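Local coordinates for protein short chain alcohol dehydrogenase-related dehydrogenase (Sinorhizobium meliloti, PDB 3TPC) that probably works as an oxidoreductase of the short-chain dehydrogenase/reductase family, its substrate not established, at residues R179-R183 with F184-V188. Sequence-based numbering, arbitrary orientation.
Sequences RELAR and FGIRV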
ATOM      1  N   ARG D 179     -16.019  -8.170  -1.636  1.00 25.10           N
ATOM      2  CA  ARG D 179     -15.973  -9.157  -2.685  1.00 26.95           C
ATOM      3  C   ARG D 179     -17.004 -10.233  -2.472  1.00 28.97           C
ATOM      4  O   ARG D 179     -17.725 -10.610  -3.432  1.00 29.90           O
ATOM      5  CB  ARG D 179     -14.590  -9.780  -2.821  1.00 26.07           C
ATOM      6  CG  ARG D 179     -13.660  -8.952  -3.673  1.00 26.42           C
ATOM      7  CD  ARG D 179     -12.265  -9.451  -3.491  1.00 29.00           C
ATOM      8  NE  ARG D 179     -11.427  -9.174  -4.651  1.00 30.71           N
ATOM      9  CZ  ARG D 179     -10.158  -9.564  -4.801  1.00 31.89           C
ATOM     10  NH1 ARG D 179      -9.503 -10.257  -3.850  1.00 29.04           N
ATOM     11  NH2 ARG D 179      -9.538  -9.269  -5.940  1.00 31.22           N
ATOM     12  N   GLU D 180     -17.095 -10.745  -1.247  1.00 30.46           N
ATOM     13  CA  GLU D 180     -18.180 -11.695  -0.975  1.00 32.19           C
ATOM     14  C   GLU D 180     -19.554 -11.019  -1.032  1.00 32.87           C
ATOM     15  O   GLU D 180     -20.469 -11.466  -1.755  1.00 33.22           O
ATOM     16  CB  GLU D 180     -18.053 -12.375   0.360  1.00 31.99           C
ATOM     17  CG  GLU D 180     -19.145 -13.436   0.477  1.00 35.78           C
ATOM     18  CD  GLU D 180     -19.240 -14.071   1.858  1.00 39.76           C
ATOM     19  OE1 GLU D 180     -18.154 -14.169   2.509  1.00 41.44           O
ATOM     20  OE2 GLU D 180     -20.385 -14.498   2.266  1.00 37.67           O
ATOM     21  N   LEU D 181     -19.702  -9.933  -0.288  1.00 32.18           N
ATOM     22  CA  LEU D 181     -21.014  -9.381  -0.126  1.00 31.64           C
ATOM     23  C   LEU D 181     -21.556  -8.653  -1.388  1.00 30.67           C
ATOM     24  O   LEU D 181     -22.730  -8.324  -1.460  1.00 30.49           O
ATOM     25  CB  LEU D 181     -21.024  -8.533   1.147  1.00 31.68           C
ATOM     26  CG  LEU D 181     -21.319  -9.179   2.527  1.00 32.73           C
ATOM     27  CD1 LEU D 181     -21.464 -10.727   2.612  1.00 29.83           C
ATOM     28  CD2 LEU D 181     -20.409  -8.634   3.610  1.00 28.39           C
ATOM     29  N   ALA D 182     -20.703  -8.402  -2.372  1.00 30.97           N
ATOM     30  CA  ALA D 182     -21.140  -7.811  -3.663  1.00 31.35           C
ATOM     31  C   ALA D 182     -22.344  -8.556  -4.255  1.00 31.64           C
ATOM     32  O   ALA D 182     -23.234  -7.974  -4.816  1.00 31.82           O
ATOM     33  CB  ALA D 182     -19.993  -7.825  -4.686  1.00 30.91           C
ATOM     34  N   ARG D 183     -22.316  -9.865  -4.116  1.00 32.22           N
ATOM     35  CA  ARG D 183     -23.342 -10.750  -4.548  1.00 33.37           C
ATOM     36  C   ARG D 183     -24.726 -10.295  -4.145  1.00 32.25           C
ATOM     37  O   ARG D 183     -25.685 -10.567  -4.845  1.00 31.71           O
ATOM     38  CB  ARG D 183     -23.081 -12.103  -3.904  1.00 34.69           C
ATOM     39  CG  ARG D 183     -23.218 -13.240  -4.873  1.00 39.89           C
ATOM     40  CD  ARG D 183     -24.637 -13.768  -4.866  1.00 47.34           C
ATOM     41  NE  ARG D 183     -24.847 -14.703  -3.762  1.00 52.08           N
ATOM     42  CZ  ARG D 183     -24.540 -15.996  -3.799  1.00 53.93           C
ATOM     43  NH1 ARG D 183     -23.967 -16.515  -4.888  1.00 55.53           N
ATOM     44  NH2 ARG D 183     -24.785 -16.763  -2.736  1.00 53.73           N
ATOM     45  N   PHE D 184     -24.821  -9.648  -2.986  1.00 31.11           N
ATOM     46  CA  PHE D 184     -26.089  -9.251  -2.428  1.00 28.77           C
ATOM     47  C   PHE D 184     -26.305  -7.765  -2.527  1.00 28.21           C
ATOM     48  O   PHE D 184     -27.336  -7.223  -2.024  1.00 27.71           O
ATOM     49  CB  PHE D 184     -26.154  -9.668  -0.969  1.00 29.15           C
ATOM     50  CG  PHE D 184     -25.926 -11.124  -0.752  1.00 31.00           C
ATOM     51  CD1 PHE D 184     -26.993 -12.038  -0.866  1.00 34.15           C
ATOM     52  CD2 PHE D 184     -24.647 -11.603  -0.432  1.00 31.86           C
ATOM     53  CE1 PHE D 184     -26.790 -13.425  -0.682  1.00 34.97           C
ATOM     54  CE2 PHE D 184     -24.426 -12.977  -0.234  1.00 32.62           C
ATOM     55  CZ  PHE D 184     -25.493 -13.894  -0.377  1.00 34.50           C
ATOM     56  N   GLY D 185     -25.337  -7.079  -3.123  1.00 26.38           N
ATOM     57  CA  GLY D 185     -25.410  -5.620  -3.143  1.00 26.48           C
ATOM     58  C   GLY D 185     -25.183  -4.907  -1.807  1.00 26.55           C
ATOM     59  O   GLY D 185     -25.828  -3.903  -1.523  1.00 26.46           O
ATOM     60  N   ILE D 186     -24.236  -5.409  -1.004  1.00 26.02           N
ATOM     61  CA  ILE D 186     -23.796  -4.740   0.215  1.00 24.75           C
ATOM     62  C   ILE D 186     -22.374  -4.216  -0.021  1.00 24.74           C
ATOM     63  O   ILE D 186     -21.442  -4.996  -0.356  1.00 24.89           O
ATOM     64  CB  ILE D 186     -23.841  -5.741   1.404  1.00 25.63           C
ATOM     65  CG1 ILE D 186     -25.293  -6.249   1.608  1.00 25.01           C
ATOM     66  CG2 ILE D 186     -23.261  -5.155   2.682  1.00 23.82           C
ATOM     67  CD1 ILE D 186     -25.392  -7.603   2.404  1.00 22.39           C
ATOM     68  N   ARG D 187     -22.203  -2.902   0.108  1.00 22.89           N
ATOM     69  CA  ARG D 187     -20.879  -2.321  -0.029  1.00 21.66           C
ATOM     70  C   ARG D 187     -20.157  -2.371   1.334  1.00 22.14           C
ATOM     71  O   ARG D 187     -20.798  -2.369   2.399  1.00 21.19           O
ATOM     72  CB  ARG D 187     -20.937  -0.883  -0.585  1.00 21.28           C
ATOM     73  CG  ARG D 187     -21.350  -0.817  -2.061  1.00 19.66           C
ATOM     74  CD  ARG D 187     -21.266   0.575  -2.655  1.00 20.08           C
ATOM     75  NE  ARG D 187     -22.257   1.529  -2.125  1.00 19.78           N
ATOM     76  CZ  ARG D 187     -21.995   2.593  -1.356  1.00 19.00           C
ATOM     77  NH1 ARG D 187     -20.750   2.873  -0.989  1.00 15.60           N
ATOM     78  NH2 ARG D 187     -22.996   3.371  -0.912  1.00 19.44           N
ATOM     79  N   VAL D 188     -18.824  -2.437   1.292  1.00 21.22           N
ATOM     80  CA  VAL D 188     -18.050  -2.453   2.498  1.00 20.03           C
ATOM     81  C   VAL D 188     -16.879  -1.569   2.212  1.00 20.60           C
ATOM     82  O   VAL D 188     -16.125  -1.849   1.262  1.00 19.47           O
ATOM     83  CB  VAL D 188     -17.508  -3.851   2.853  1.00 20.60           C
ATOM     84  CG1 VAL D 188     -16.860  -3.811   4.239  1.00 15.31           C
ATOM     85  CG2 VAL D 188     -18.608  -4.896   2.803  1.00 19.43           C
TER
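Phe184 and Arg183 meet where helix 161-181 gives way to strand 186-193. CB and NE of Arg183 lie over one face of the phenyl ring: CB makes an off-centre CH-pi contact, 4.3 Å from the ring centroid, and NE reaches to 3.5 Å from Phe184 CZ. Bends at chi2 (-91°) and chi3 bring NE there, but the guanidinium stands steeply to the ring, the planes 79° apart, with Phe184 CZ at its edge. At the ring edge, Leu181 O accepts Phe184 N at 2.9 Å and, weakly, Ile186 N at 3.3 Å, while Gly185 N bonds to Ala182 O at 2.8 Å. Gly185 has positive phi (71°), which helps the chain reverse. Leu181 then packs on the strand, CB 4.0 Å from Ile186 CB and CD2 4.2 Å from Val188 CG2. Further out, Phe184 and Leu181 pack on Leu98 of the second subunit, whose Ile97 N and Leu98 N bind the Glu180 carboxylate. An alanine in place of Phe184 would probably leave the Arg183 chain freer to turn and cost Leu98 its packing against the ring, with Leu181 still against it. Main-chain hydrogen bonds thus hold this Rossmann-fold turn, while apolar packing and the Glu180 carboxylate tie it to the neighbouring subunit.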